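Local coordinates for protein Lysine/ornithine decarboxylase (Selenomonas ruminantium, PDB 5GJO) that decarboxylates both L-lysine and L-ornithine, to cadaverine and putrescine respectively, with the help of pyridoxal 5'-phosphate, at residues Met175-His180 with Arg200-Ala205; Ala190-Leu195 with Asn241-Arg246. The protein carries 2 engineered substitutions. One frame throughout, in Å; residues are numbered along the deposited sequence.

Interaction 1 (Met175-His180 with Arg200-Ala205); sequences MGICFH and RLFDEA. With PLP (pyridoxal-5'-phosphate), chain H.
The Phe202 ring and the delta-methyl of Ile177 meet obliquely, CD1 of Ile177 standing 3.8 Å from CD1 of Phe202. The same ring makes an edge-to-face pair with Phe248 and touches Leu212. A second flat group, the imidazole of His180, stands with its edge over the face of the cofactor's pyridine ring, CD2 of His180 3.6 Å from C4 of the pyridoxal phosphate, and the two ring planes are steeply inclined to each other. NE2 of His180 meanwhile donates to the ester oxygen O4P of the cofactor at 3.1 Å, with an N-H...O angle of 162°, and O4P lies near the imidazole plane. ND1 of His180 is hydrogen-bonded to the backbone N of Gly182, which helps to fix the rotation of the ring. The guanidinium of Arg200 receives Glu204 at its edge, one turn along the helix, in a salt bridge of 3.0 Å between NH1 and OE1.

Strand 173-178, helix 189-207 and strand 214-216 form a beta-alpha-beta unit of the pyridoxal-binding TIM barrel. Ile177 points out from the strand at the helix. Its CG1 lies anti to the carbonyl carbon (chi1 -61°), and the extended arm carries CD1 to 3.5 Å from CB of Leu201, where the two side chains cross at about a right angle. Against Phe202 the isoleucine instead slides past in the opposite direction, with CG1 of Ile177 4.0 Å from CE1 of Phe202. Leu161 of helix 160-169 borders Leu201 from outside the pair.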
loop_
_atom_site.group_PDB
_atom_site.type_symbol
_atom_site.label_atom_id
_atom_site.label_comp_id
_atom_site.label_asym_id
_atom_site.label_seq_id
_atom_site.Cartn_x
_atom_site.Cartn_y
_atom_site.Cartn_z
ATOM N N MET A 175 -12.787 -30.705 13.474
ATOM C CA MET A 175 -14.123 -30.461 12.979
ATOM C C MET A 175 -14.278 -30.717 11.485
ATOM O O MET A 175 -15.362 -31.121 10.964
ATOM C CB MET A 175 -14.519 -28.987 13.275
ATOM C CG MET A 175 -15.994 -28.788 12.968
ATOM S SD MET A 175 -16.414 -27.058 13.074
ATOM C CE MET A 175 -17.929 -27.321 13.997
ATOM N N GLY A 176 -13.197 -30.466 10.759
ATOM C CA GLY A 176 -13.277 -30.667 9.320
ATOM C C GLY A 176 -12.093 -30.178 8.493
ATOM O O GLY A 176 -10.964 -30.025 8.996
ATOM N N ILE A 177 -12.416 -29.952 7.235
ATOM C CA ILE A 177 -11.437 -29.633 6.202
ATOM C C ILE A 177 -11.884 -28.340 5.481
ATOM O O ILE A 177 -13.075 -28.121 5.252
ATOM C CB ILE A 177 -11.291 -30.768 5.249
ATOM C CG1 ILE A 177 -10.779 -32.018 6.040
ATOM C CG2 ILE A 177 -10.265 -30.466 4.159
ATOM C CD1 ILE A 177 -10.665 -33.263 5.214
ATOM N N CYS A 178 -10.873 -27.555 5.140
ATOM C CA CYS A 178 -11.046 -26.379 4.284
ATOM C C CYS A 178 -9.993 -26.305 3.193
ATOM O O CYS A 178 -8.949 -26.942 3.219
ATOM C CB CYS A 178 -11.006 -25.066 5.125
ATOM S SG CYS A 178 -9.484 -24.599 5.876
ATOM N N PHE A 179 -10.299 -25.468 2.219
ATOM C CA PHE A 179 -9.409 -25.225 1.120
ATOM C C PHE A 179 -9.773 -23.852 0.488
ATOM O O PHE A 179 -10.889 -23.306 0.722
ATOM C CB PHE A 179 -9.385 -26.318 0.057
ATOM C CG PHE A 179 -10.709 -26.607 -0.573
ATOM C CD1 PHE A 179 -11.193 -25.838 -1.603
ATOM C CD2 PHE A 179 -11.472 -27.624 -0.150
ATOM C CE1 PHE A 179 -12.392 -26.089 -2.209
ATOM C CE2 PHE A 179 -12.693 -27.899 -0.725
ATOM C CZ PHE A 179 -13.161 -27.146 -1.787
ATOM N N HIS A 180 -8.772 -23.297 -0.208
ATOM C CA HIS A 180 -9.050 -22.075 -1.031
ATOM C C HIS A 180 -8.347 -22.366 -2.357
ATOM O O HIS A 180 -7.136 -22.646 -2.377
ATOM C CB HIS A 180 -8.561 -20.836 -0.376
ATOM C CG HIS A 180 -9.166 -19.590 -0.926
ATOM N ND1 HIS A 180 -9.195 -19.348 -2.274
ATOM C CD2 HIS A 180 -9.753 -18.524 -0.336
ATOM C CE1 HIS A 180 -9.724 -18.150 -2.509
ATOM N NE2 HIS A 180 -10.080 -17.628 -1.353
ATOM N N ARG A 200 -12.716 -38.115 0.034
ATOM C CA ARG A 200 -11.845 -39.246 0.399
ATOM C C ARG A 200 -11.309 -39.041 1.790
ATOM O O ARG A 200 -11.364 -39.969 2.625
ATOM C CB ARG A 200 -10.753 -39.496 -0.626
ATOM C CG ARG A 200 -9.797 -40.593 -0.176
ATOM C CD ARG A 200 -8.638 -40.701 -1.126
ATOM N NE ARG A 200 -7.835 -39.459 -1.266
ATOM C CZ ARG A 200 -6.936 -39.023 -0.412
ATOM N NH1 ARG A 200 -6.733 -39.637 0.760
ATOM N NH2 ARG A 200 -6.268 -37.903 -0.680
ATOM N N LEU A 201 -10.803 -37.864 2.092
ATOM C CA LEU A 201 -10.329 -37.562 3.466
ATOM C C LEU A 201 -11.376 -37.734 4.529
ATOM O O LEU A 201 -11.105 -38.313 5.580
ATOM C CB LEU A 201 -9.665 -36.206 3.552
ATOM C CG LEU A 201 -8.399 -36.051 2.717
ATOM C CD1 LEU A 201 -7.969 -34.585 2.680
ATOM C CD2 LEU A 201 -7.252 -36.874 3.261
ATOM N N PHE A 202 -12.606 -37.269 4.275
ATOM C CA PHE A 202 -13.647 -37.444 5.283
ATOM C C PHE A 202 -13.900 -38.979 5.552
ATOM O O PHE A 202 -14.077 -39.414 6.698
ATOM C CB PHE A 202 -14.944 -36.848 4.788
ATOM C CG PHE A 202 -15.187 -35.432 5.223
ATOM C CD1 PHE A 202 -14.294 -34.420 4.972
ATOM C CD2 PHE A 202 -16.352 -35.100 5.880
ATOM C CE1 PHE A 202 -14.583 -33.090 5.350
ATOM C CE2 PHE A 202 -16.647 -33.824 6.262
ATOM C CZ PHE A 202 -15.724 -32.791 6.043
ATOM N N ASP A 203 -13.917 -39.760 4.490
ATOM C CA ASP A 203 -14.140 -41.181 4.620
ATOM C C ASP A 203 -13.016 -41.848 5.422
ATOM O O ASP A 203 -13.274 -42.628 6.312
ATOM C CB ASP A 203 -14.265 -41.828 3.251
ATOM C CG ASP A 203 -15.538 -41.437 2.520
ATOM O OD1 ASP A 203 -16.456 -40.882 3.126
ATOM O OD2 ASP A 203 -15.595 -41.697 1.320
ATOM N N GLU A 204 -11.777 -41.496 5.125
ATOM C CA GLU A 204 -10.620 -42.042 5.891
ATOM C C GLU A 204 -10.650 -41.584 7.352
ATOM O O GLU A 204 -10.377 -42.370 8.302
ATOM C CB GLU A 204 -9.289 -41.675 5.214
ATOM C CG GLU A 204 -9.100 -42.255 3.845
ATOM C CD GLU A 204 -7.809 -41.813 3.153
ATOM O OE1 GLU A 204 -7.607 -42.197 1.964
ATOM O OE2 GLU A 204 -7.012 -41.077 3.776
ATOM N N ALA A 205 -10.990 -40.332 7.604
ATOM C CA ALA A 205 -11.145 -39.868 8.986
ATOM C C ALA A 205 -12.192 -40.701 9.765
ATOM O O ALA A 205 -11.964 -40.987 10.914
ATOM C CB ALA A 205 -11.622 -38.427 9.030
HETATM N N1 PLP H . -10.997 -16.653 2.799
HETATM C C2 PLP H . -9.657 -16.779 2.950
HETATM C C2A PLP H . -9.104 -17.654 4.044
HETATM C C3 PLP H . -8.733 -16.057 2.041
HETATM O O3 PLP H . -7.382 -16.168 2.173
HETATM C C4 PLP H . -9.334 -15.212 0.985
HETATM C C4A PLP H . -8.495 -14.454 0.031
HETATM O O4A PLP H . -7.351 -14.153 0.330
HETATM C C5 PLP H . -10.815 -15.159 0.926
HETATM C C6 PLP H . -11.562 -15.891 1.846
HETATM C C5A PLP H . -11.506 -14.320 -0.123
HETATM O O4P PLP H . -10.996 -14.655 -1.412
HETATM P P PLP H . -11.704 -14.090 -2.743
HETATM O O1P PLP H . -13.092 -14.684 -2.696
HETATM O O2P PLP H . -10.840 -14.613 -3.865
HETATM O O3P PLP H . -11.662 -12.590 -2.569
#

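Interaction 2 (Ala190-Leu195 with Asn241-Arg246)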
loop_
_atom_site.group_PDB
_atom_site.type_symbol
_atom_site.label_atom_id
_atom_site.label_comp_id
_atom_site.label_asym_id
_atom_site.label_seq_id
_atom_site.Cartn_x
_atom_site.Cartn_y
_atom_site.Cartn_z
ATOM N N ALA A 190 -11.484 -26.721 -10.440
ATOM C CA ALA A 190 -10.647 -26.707 -9.263
ATOM C C ALA A 190 -11.495 -26.948 -8.018
ATOM O O ALA A 190 -11.086 -27.641 -7.137
ATOM C CB ALA A 190 -9.905 -25.394 -9.149
ATOM N N TYR A 191 -12.674 -26.336 -7.958
ATOM C CA TYR A 191 -13.568 -26.585 -6.849
ATOM C C TYR A 191 -14.042 -28.041 -6.843
ATOM O O TYR A 191 -14.080 -28.673 -5.831
ATOM C CB TYR A 191 -14.780 -25.664 -6.916
ATOM C CG TYR A 191 -14.477 -24.196 -6.745
ATOM C CD1 TYR A 191 -14.486 -23.607 -5.494
ATOM C CD2 TYR A 191 -14.238 -23.389 -7.834
ATOM C CE1 TYR A 191 -14.230 -22.262 -5.326
ATOM C CE2 TYR A 191 -13.989 -22.046 -7.682
ATOM C CZ TYR A 191 -13.983 -21.476 -6.414
ATOM O OH TYR A 191 -13.733 -20.142 -6.243
ATOM N N GLU A 192 -14.391 -28.553 -8.008
ATOM C CA GLU A 192 -14.897 -29.914 -8.108
ATOM C C GLU A 192 -13.869 -30.950 -7.676
ATOM O O GLU A 192 -14.189 -31.892 -6.998
ATOM C CB GLU A 192 -15.369 -30.195 -9.528
ATOM C CG GLU A 192 -16.593 -29.395 -9.905
ATOM C CD GLU A 192 -16.987 -29.512 -11.362
ATOM O OE1 GLU A 192 -18.177 -29.524 -11.634
ATOM O OE2 GLU A 192 -16.115 -29.571 -12.228
ATOM N N GLU A 193 -12.639 -30.745 -8.095
ATOM C CA GLU A 193 -11.510 -31.589 -7.712
ATOM C C GLU A 193 -11.202 -31.568 -6.198
ATOM O O GLU A 193 -11.013 -32.589 -5.594
ATOM C CB GLU A 193 -10.258 -31.212 -8.515
ATOM C CG GLU A 193 -8.962 -31.799 -7.977
ATOM C CD GLU A 193 -7.727 -31.530 -8.839
ATOM O OE1 GLU A 193 -7.860 -31.480 -10.062
ATOM O OE2 GLU A 193 -6.634 -31.410 -8.282
ATOM N N ALA A 194 -11.192 -30.386 -5.604
ATOM C CA ALA A 194 -10.979 -30.228 -4.174
ATOM C C ALA A 194 -12.027 -30.928 -3.353
ATOM O O ALA A 194 -11.696 -31.568 -2.295
ATOM C CB ALA A 194 -10.879 -28.760 -3.850
ATOM N N LEU A 195 -13.245 -30.838 -3.825
ATOM C CA LEU A 195 -14.359 -31.558 -3.237
ATOM C C LEU A 195 -14.184 -33.088 -3.213
ATOM O O LEU A 195 -14.463 -33.746 -2.172
ATOM C CB LEU A 195 -15.665 -31.154 -3.887
ATOM C CG LEU A 195 -16.050 -29.726 -3.406
ATOM C CD1 LEU A 195 -17.185 -29.267 -4.305
ATOM C CD2 LEU A 195 -16.420 -29.541 -1.936
ATOM N N ASN A 241 -22.373 -26.246 -6.308
ATOM C CA ASN A 241 -23.470 -26.706 -5.454
ATOM C C ASN A 241 -23.824 -28.173 -5.787
ATOM O O ASN A 241 -24.013 -28.976 -4.832
ATOM C CB ASN A 241 -24.703 -25.812 -5.605
ATOM C CG ASN A 241 -25.647 -25.968 -4.485
ATOM O OD1 ASN A 241 -25.430 -25.529 -3.369
ATOM N ND2 ASN A 241 -26.747 -26.652 -4.784
ATOM N N LYS A 242 -23.824 -28.497 -7.080
ATOM C CA LYS A 242 -24.198 -29.844 -7.574
ATOM C C LYS A 242 -23.188 -30.860 -6.982
ATOM O O LYS A 242 -23.581 -31.972 -6.488
ATOM C CB LYS A 242 -24.273 -29.907 -9.085
ATOM C CG LYS A 242 -24.756 -31.245 -9.625
ATOM C CD LYS A 242 -24.574 -31.386 -11.102
ATOM C CE LYS A 242 -25.321 -32.609 -11.592
ATOM N NZ LYS A 242 -25.313 -32.664 -13.089
ATOM N N GLN A 243 -21.920 -30.489 -6.965
ATOM C CA GLN A 243 -20.893 -31.385 -6.494
ATOM C C GLN A 243 -20.951 -31.500 -4.985
ATOM O O GLN A 243 -20.665 -32.577 -4.387
ATOM C CB GLN A 243 -19.509 -30.916 -6.964
ATOM C CG GLN A 243 -18.348 -31.845 -6.588
ATOM C CD GLN A 243 -18.100 -32.915 -7.628
ATOM O OE1 GLN A 243 -19.023 -33.432 -8.215
ATOM N NE2 GLN A 243 -16.849 -33.165 -7.940
ATOM N N ILE A 244 -21.362 -30.446 -4.290
ATOM C CA ILE A 244 -21.543 -30.548 -2.866
ATOM C C ILE A 244 -22.758 -31.430 -2.517
ATOM O O ILE A 244 -22.680 -32.231 -1.593
ATOM C CB ILE A 244 -21.730 -29.157 -2.196
ATOM C CG1 ILE A 244 -20.438 -28.306 -2.288
ATOM C CG2 ILE A 244 -22.137 -29.272 -0.734
ATOM C CD1 ILE A 244 -20.689 -26.859 -2.129
ATOM N N ASP A 245 -23.853 -31.280 -3.246
ATOM C CA ASP A 245 -25.000 -32.194 -2.993
ATOM C C ASP A 245 -24.629 -33.676 -3.248
ATOM O O ASP A 245 -25.094 -34.571 -2.524
ATOM C CB ASP A 245 -26.218 -31.804 -3.772
ATOM C CG ASP A 245 -27.175 -30.915 -2.986
ATOM O OD1 ASP A 245 -27.143 -30.918 -1.732
ATOM O OD2 ASP A 245 -28.016 -30.256 -3.684
ATOM N N ARG A 246 -23.860 -33.911 -4.295
ATOM C CA ARG A 246 -23.425 -35.216 -4.733
ATOM C C ARG A 246 -22.581 -35.881 -3.712
ATOM O O ARG A 246 -22.812 -37.058 -3.370
ATOM C CB ARG A 246 -22.672 -35.101 -6.028
ATOM C CG ARG A 246 -22.086 -36.408 -6.545
ATOM C CD ARG A 246 -20.996 -36.109 -7.530
ATOM N NE ARG A 246 -20.458 -37.323 -8.155
ATOM C CZ ARG A 246 -19.420 -37.332 -8.953
ATOM N NH1 ARG A 246 -18.726 -36.188 -9.194
ATOM N NH2 ARG A 246 -19.094 -38.465 -9.576
#
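Gln243 reaches across to helix 189-207 with its carboxamide and has more surface buried here than any other residue of the pair. NE2 of Gln243 donates to the backbone O of Glu192 at 3.1 Å, with an N-H...O angle of 160°. The oxygen lies in the plane of the amide, whereas the donor stands above the carbonyl plane of Glu192. The torsions explain the reach: CG is anti to the backbone N (chi1 -177°) and the chain then bends at chi2, turning the amide onto Glu192. OE1 of Gln243 accepts from NH1 of Arg246 at 2.9 Å, so both ends of the amide are engaged and its rotation is fixed.

Leu195 supplies the apolar half. Its CD1 packs 3.6 Å from CG of Gln243, the two side chains sliding past each other in opposite directions, and lies 3.9 Å from CG1 of Ile244. Glu192, third in buried surface, contributes its CB, 3.7 Å from NE2 of Gln243, besides its carbonyl oxygen.

The segment axes run nearly parallel, 12° apart and 9.8 Å at closest approach, as expected for successive outer helices of a TIM barrel. Leu247 extends the packing around Leu195, and Ala239 that around Glu192. Both helices belong to the layer outside the parallel strands: helix 189-207 follows strand 173-178 in the chain, and helix 233-247 lies between strands 214-216 and 252-255.

Interactions 1 and 2 share helix 189-207, which meets its own strand 173-178 in one and the neighbouring helix 233-247 in the other. Both are buried, although Glu192 in interaction 2 is partly exposed. Their chemistry follows their place: the strand-to-helix contact is wholly apolar, whereas the helix-to-helix contact adds a glutamine-to-backbone bond to its aliphatic packing. The centres lie 13 Å apart, and the two contacts touch through Phe179, whose CZ lies 3.5 Å from CB of Ala194. Neither packing interface lies at the cofactor, but each has a tie to its pocket: His180 at the end of 175-180, and Tyr191 of 190-195 through its hydrogen bond to Gly219 O.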